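PDB 2BHV: COMB10 from Helicobacter pylori, which is a VirB10-family core subunit of the Com type IV secretion system, which probably serves DNA uptake, this fragment being its periplasmic domain. Local coordinates for residues I89-N94 and N132-E137; R102-W107 and E137-N142. All blocks are in the same frame, centred on the assembly; numbering follows the deposited sequence.

Contact 1 of 2, residues I89-N94 and N132-E137; sequences IGYYSN and NGLVGE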
loop_
_atom_site.group_PDB
_atom_site.type_symbol
_atom_site.label_atom_id
_atom_site.label_comp_id
_atom_site.label_asym_id
_atom_site.label_seq_id
_atom_site.Cartn_x
_atom_site.Cartn_y
_atom_site.Cartn_z
ATOM N N ILE A 89 22.287 2.683 25.721
ATOM C CA ILE A 89 22.820 2.960 24.395
ATOM C C ILE A 89 22.498 1.802 23.467
ATOM O O ILE A 89 22.806 0.644 23.768
ATOM C CB ILE A 89 24.332 3.236 24.437
ATOM C CG1 ILE A 89 24.614 4.433 25.336
ATOM C CG2 ILE A 89 24.870 3.484 23.053
ATOM C CD1 ILE A 89 26.038 4.504 25.823
ATOM N N GLY A 90 21.861 2.128 22.345
ATOM C CA GLY A 90 21.501 1.145 21.332
ATOM C C GLY A 90 21.914 1.534 19.919
ATOM O O GLY A 90 22.265 2.683 19.656
ATOM N N TYR A 91 21.869 0.560 19.011
ATOM C CA TYR A 91 22.149 0.788 17.610
ATOM C C TYR A 91 20.996 0.236 16.826
ATOM O O TYR A 91 20.501 -0.830 17.131
ATOM C CB TYR A 91 23.458 0.116 17.216
ATOM C CG TYR A 91 24.617 0.636 18.011
ATOM C CD1 TYR A 91 25.286 1.797 17.627
ATOM C CD2 TYR A 91 25.036 -0.007 19.169
ATOM C CE1 TYR A 91 26.355 2.301 18.377
ATOM C CE2 TYR A 91 26.102 0.485 19.926
ATOM C CZ TYR A 91 26.750 1.635 19.525
ATOM O OH TYR A 91 27.790 2.102 20.278
ATOM N N TYR A 92 20.552 0.985 15.832
ATOM C CA TYR A 92 19.343 0.646 15.111
ATOM C C TYR A 92 19.566 0.653 13.609
ATOM O O TYR A 92 20.407 1.408 13.102
ATOM C CB TYR A 92 18.214 1.616 15.467
ATOM C CG TYR A 92 18.397 3.046 14.948
ATOM C CD1 TYR A 92 17.970 3.410 13.661
ATOM C CD2 TYR A 92 18.977 4.035 15.747
ATOM C CE1 TYR A 92 18.115 4.694 13.192
ATOM C CE2 TYR A 92 19.134 5.333 15.280
ATOM C CZ TYR A 92 18.696 5.657 13.999
ATOM O OH TYR A 92 18.850 6.946 13.517
ATOM N N SER A 93 18.801 -0.182 12.902
ATOM C CA SER A 93 18.737 -0.137 11.447
ATOM C C SER A 93 17.312 -0.377 10.961
ATOM O O SER A 93 16.519 -1.052 11.624
ATOM C CB SER A 93 19.678 -1.165 10.822
ATOM O OG SER A 93 19.177 -2.485 10.987
ATOM N N ASN A 94 16.999 0.190 9.800
ATOM C CA ASN A 94 15.751 -0.084 9.131
ATOM C C ASN A 94 16.021 -1.062 8.003
ATOM O O ASN A 94 16.895 -0.840 7.178
ATOM C CB ASN A 94 15.108 1.216 8.648
ATOM C CG ASN A 94 14.489 2.010 9.799
ATOM O OD1 ASN A 94 15.055 3.025 10.274
ATOM N ND2 ASN A 94 13.327 1.530 10.280
ATOM N N ASN A 132 24.988 -0.135 9.632
ATOM C CA ASN A 132 23.926 -1.056 9.204
ATOM C C ASN A 132 24.408 -2.500 9.239
ATOM O O ASN A 132 23.697 -3.412 9.700
ATOM C CB ASN A 132 23.439 -0.681 7.797
ATOM C CG ASN A 132 22.279 -1.553 7.316
ATOM O OD1 ASN A 132 22.195 -1.884 6.126
ATOM N ND2 ASN A 132 21.375 -1.925 8.237
ATOM N N GLY A 133 25.624 -2.690 8.733
ATOM C CA GLY A 133 26.356 -3.926 8.899
ATOM C C GLY A 133 26.470 -4.267 10.367
ATOM O O GLY A 133 26.106 -5.367 10.767
ATOM N N LEU A 134 26.944 -3.316 11.177
ATOM C CA LEU A 134 27.159 -3.561 12.608
ATOM C C LEU A 134 25.937 -4.127 13.334
ATOM O O LEU A 134 26.070 -5.056 14.126
ATOM C CB LEU A 134 27.649 -2.304 13.329
ATOM C CG LEU A 134 27.931 -2.487 14.835
ATOM C CD1 LEU A 134 29.417 -2.766 15.093
ATOM C CD2 LEU A 134 27.454 -1.292 15.645
ATOM N N VAL A 135 24.758 -3.563 13.075
ATOM C CA VAL A 135 23.516 -4.094 13.643
ATOM C C VAL A 135 23.270 -5.516 13.160
ATOM O O VAL A 135 22.840 -6.365 13.921
ATOM C CB VAL A 135 22.310 -3.220 13.283
ATOM C CG1 VAL A 135 21.033 -3.863 13.755
ATOM C CG2 VAL A 135 22.446 -1.846 13.904
ATOM N N GLY A 136 23.566 -5.758 11.886
ATOM C CA GLY A 136 23.461 -7.087 11.301
ATOM C C GLY A 136 24.287 -8.119 12.040
ATOM O O GLY A 136 23.783 -9.187 12.400
ATOM N N GLU A 137 25.558 -7.796 12.280
ATOM C CA GLU A 137 26.488 -8.724 12.932
ATOM C C GLU A 137 26.174 -8.888 14.407
ATOM O O GLU A 137 26.419 -9.945 14.974
ATOM C CB GLU A 137 27.955 -8.302 12.729
ATOM C CG GLU A 137 28.981 -9.442 12.918
ATOM C CD GLU A 137 28.806 -10.621 11.908
ATOM O OE1 GLU A 137 29.284 -10.513 10.746
ATOM O OE2 GLU A 137 28.208 -11.664 12.291
#
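Strand 89-94 and the first turns of helix 132-146 run nearly at right angles, their axes 7.6 Å apart and their N-to-C directions at 106°, with Tyr91 facing Val135 and Ser93 facing Asn132. Val135 fills the middle of this crossing. Its two methyls divide the work: CG2 lies against the strand backbone, 3.8 Å from Tyr92 C and close to Tyr91 C, while CG1 turns to the hydroxyl of Ser93, 3.6 Å from OG. Tyr91 CB completes the seat, 4.0 Å from Val135 CG2. Beyond it the Tyr91 ring, whose CG stands anti to the carbonyl carbon (chi1 -60°), offers one face to Leu134; Leu134 CD2 sits over that face, displaced toward the rim, 4.2 Å from Tyr91 CG.

This is helix-on-sheet packing in a VirB10-family domain: the helix lies across one face of the large mixed sheet, and the strand residues directed toward it, Tyr91 and Ser93, make most of the strand's share. Tyr92, on the other face, packs on Ile56, Ile60 and Val64.

At the N-terminal end of the helix Asn132 extends its side chain back toward the strand, CG anti to the backbone N (chi1 -177°), and packs ND2 beside Ser93 CB, the amide and the serine hydroxyl lying close without a hydrogen bond between them.

Contact 2 of 2, residues R102-W107 and E137-N142; sequences RLDIVW and ELIERN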
loop_
_atom_site.group_PDB
_atom_site.type_symbol
_atom_site.label_atom_id
_atom_site.label_comp_id
_atom_site.label_asym_id
_atom_site.label_seq_id
_atom_site.Cartn_x
_atom_site.Cartn_y
_atom_site.Cartn_z
ATOM N N ARG A 102 10.612 -2.239 8.842
ATOM C CA ARG A 102 11.251 -3.078 9.844
ATOM C C ARG A 102 12.369 -2.337 10.546
ATOM O O ARG A 102 13.305 -1.868 9.897
ATOM C CB ARG A 102 11.803 -4.357 9.227
ATOM C CG ARG A 102 12.800 -5.076 10.157
ATOM C CD ARG A 102 12.117 -5.759 11.370
ATOM N NE ARG A 102 11.617 -7.075 10.978
ATOM C CZ ARG A 102 12.400 -8.131 10.722
ATOM N NH1 ARG A 102 13.727 -8.024 10.847
ATOM N NH2 ARG A 102 11.867 -9.305 10.363
ATOM N N LEU A 103 12.265 -2.250 11.876
ATOM C CA LEU A 103 13.244 -1.545 12.709
ATOM C C LEU A 103 13.827 -2.527 13.684
ATOM O O LEU A 103 13.070 -3.207 14.401
ATOM C CB LEU A 103 12.572 -0.423 13.513
ATOM C CG LEU A 103 13.338 0.803 14.045
ATOM C CD1 LEU A 103 12.761 1.249 15.365
ATOM C CD2 LEU A 103 14.833 0.602 14.172
ATOM N N ASP A 104 15.153 -2.609 13.733
ATOM C CA ASP A 104 15.789 -3.420 14.752
ATOM C C ASP A 104 16.629 -2.550 15.646
ATOM O O ASP A 104 17.426 -1.765 15.162
ATOM C CB ASP A 104 16.638 -4.515 14.120
ATOM C CG ASP A 104 15.839 -5.407 13.195
ATOM O OD1 ASP A 104 14.641 -5.641 13.462
ATOM O OD2 ASP A 104 16.401 -5.880 12.184
ATOM N N ILE A 105 16.443 -2.678 16.957
ATOM C CA ILE A 105 17.276 -1.971 17.909
ATOM C C ILE A 105 18.003 -2.996 18.774
ATOM O O ILE A 105 17.377 -3.808 19.441
ATOM C CB ILE A 105 16.449 -1.021 18.792
ATOM C CG1 ILE A 105 15.598 -0.083 17.938
ATOM C CG2 ILE A 105 17.359 -0.228 19.703
ATOM C CD1 ILE A 105 14.482 0.556 18.683
ATOM N N VAL A 106 19.327 -2.971 18.734
ATOM C CA VAL A 106 20.128 -3.759 19.655
ATOM C C VAL A 106 20.594 -2.869 20.789
ATOM O O VAL A 106 21.425 -1.999 20.595
ATOM C CB VAL A 106 21.358 -4.366 18.964
ATOM C CG1 VAL A 106 22.120 -5.287 19.918
ATOM C CG2 VAL A 106 20.950 -5.115 17.740
ATOM N N TRP A 107 20.042 -3.075 21.972
ATOM C CA TRP A 107 20.509 -2.348 23.129
ATOM C C TRP A 107 21.812 -2.979 23.611
ATOM O O TRP A 107 21.830 -4.132 24.043
ATOM C CB TRP A 107 19.438 -2.323 24.223
ATOM C CG TRP A 107 18.169 -1.621 23.787
ATOM C CD1 TRP A 107 16.964 -2.202 23.532
ATOM C CD2 TRP A 107 17.990 -0.209 23.551
ATOM N NE1 TRP A 107 16.041 -1.251 23.150
ATOM C CE2 TRP A 107 16.640 -0.020 23.156
ATOM C CE3 TRP A 107 18.839 0.913 23.634
ATOM C CZ2 TRP A 107 16.114 1.240 22.850
ATOM C CZ3 TRP A 107 18.312 2.168 23.326
ATOM C CH2 TRP A 107 16.962 2.318 22.938
ATOM N N GLU A 137 25.558 -7.796 12.280
ATOM C CA GLU A 137 26.488 -8.724 12.932
ATOM C C GLU A 137 26.174 -8.888 14.407
ATOM O O GLU A 137 26.419 -9.945 14.974
ATOM C CB GLU A 137 27.955 -8.302 12.729
ATOM C CG GLU A 137 28.981 -9.442 12.918
ATOM C CD GLU A 137 28.806 -10.621 11.908
ATOM O OE1 GLU A 137 29.284 -10.513 10.746
ATOM O OE2 GLU A 137 28.208 -11.664 12.291
ATOM N N LEU A 138 25.630 -7.849 15.030
ATOM C CA LEU A 138 25.273 -7.944 16.433
ATOM C C LEU A 138 24.131 -8.938 16.571
ATOM O O LEU A 138 24.147 -9.798 17.458
ATOM C CB LEU A 138 24.898 -6.577 17.002
ATOM C CG LEU A 138 25.932 -5.442 17.092
ATOM C CD1 LEU A 138 25.449 -4.457 18.118
ATOM C CD2 LEU A 138 27.332 -5.897 17.448
ATOM N N ILE A 139 23.170 -8.824 15.653
ATOM C CA ILE A 139 22.031 -9.725 15.563
ATOM C C ILE A 139 22.475 -11.149 15.275
ATOM O O ILE A 139 21.968 -12.098 15.879
ATOM C CB ILE A 139 21.039 -9.254 14.488
ATOM C CG1 ILE A 139 20.215 -8.074 15.018
ATOM C CG2 ILE A 139 20.110 -10.375 14.072
ATOM C CD1 ILE A 139 19.414 -7.329 13.950
ATOM N N GLU A 140 23.425 -11.291 14.359
ATOM C CA GLU A 140 24.007 -12.594 14.042
ATOM C C GLU A 140 24.807 -13.199 15.209
ATOM O O GLU A 140 24.709 -14.397 15.473
ATOM C CB GLU A 140 24.881 -12.495 12.796
ATOM C CG GLU A 140 25.636 -13.768 12.480
ATOM C CD GLU A 140 26.093 -13.820 11.051
ATOM O OE1 GLU A 140 26.018 -12.780 10.367
ATOM O OE2 GLU A 140 26.527 -14.902 10.609
ATOM N N ARG A 141 25.597 -12.371 15.890
ATOM C CA ARG A 141 26.321 -12.805 17.086
ATOM C C ARG A 141 25.314 -13.301 18.111
ATOM O O ARG A 141 25.420 -14.426 18.603
ATOM C CB ARG A 141 27.192 -11.673 17.680
ATOM C CG ARG A 141 28.609 -11.540 17.064
ATOM C CD ARG A 141 29.694 -11.164 18.112
ATOM N NE ARG A 141 29.854 -9.715 18.341
ATOM C CZ ARG A 141 29.442 -9.049 19.432
ATOM N NH1 ARG A 141 28.813 -9.679 20.428
ATOM N NH2 ARG A 141 29.659 -7.735 19.535
ATOM N N ASN A 142 24.326 -12.455 18.405
ATOM C CA ASN A 142 23.278 -12.772 19.363
ATOM C C ASN A 142 22.642 -14.116 19.084
ATOM O O ASN A 142 22.405 -14.896 20.008
ATOM C CB ASN A 142 22.198 -11.694 19.346
ATOM C CG ASN A 142 22.501 -10.543 20.282
ATOM O OD1 ASN A 142 23.378 -10.632 21.149
ATOM N ND2 ASN A 142 21.762 -9.449 20.118
#
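Apolar packing of a helix on a sheet, buried near the middle of the domain, joins strand 103-107 to helix segment 137-142. The axes are 9.6 Å apart at an angle of 67°, and the gap is bridged by side chains. Val106 carries most of it, being met by three helix residues. Its CG1 touches Leu138 CD1 at 3.9 Å, and the same methyl faces Asn142, whose ND2 is 4.2 Å away. That nitrogen is hydrogen-bonded to Pro149 O. The other methyl, Val106 CG2, lies 4.1 Å from Ile139 CG1.

Ile139 reaches farther along the strand. With CG1 anti to the carbonyl carbon (chi1 -77°) and CD1 extended beyond it, the isoleucine side chain crosses that of Asp104 at about a right angle, its CD1 3.8 Å from Asp104 OD2. The carboxylate is therefore met by a methyl here, while Arg102 forms a long salt bridge to its OD1. Ile105 and Trp107 turn to the other face of the sheet and pack on the side chain of Val64, Ile105 also meeting Ile196 of the second subunit, an arrangement typical of an α-helix packed across one face of a mixed β-sheet.

Overall arrangement
Contacts 1 and 2 illustrate how one helix can cover two neighbouring strands. Both use helix 132-146, the first its N-terminal turns and the second the turns that follow, with Glu137 common to their ranges. Antiparallel strands 87-94 and 103-111 are joined directly beneath it, probable hydrogen bonds running from Val106 N to Tyr91 O and from Asp104 N to Ser93 O. Contact 2 is the more buried; contact 1 is only partly so, with an exposed residue at the helix start. The chemistry follows: contact 1 mixes aliphatic and aromatic packing with a serine and an amide, whereas contact 2 centres on branched aliphatic groups, its carboxylate at one end.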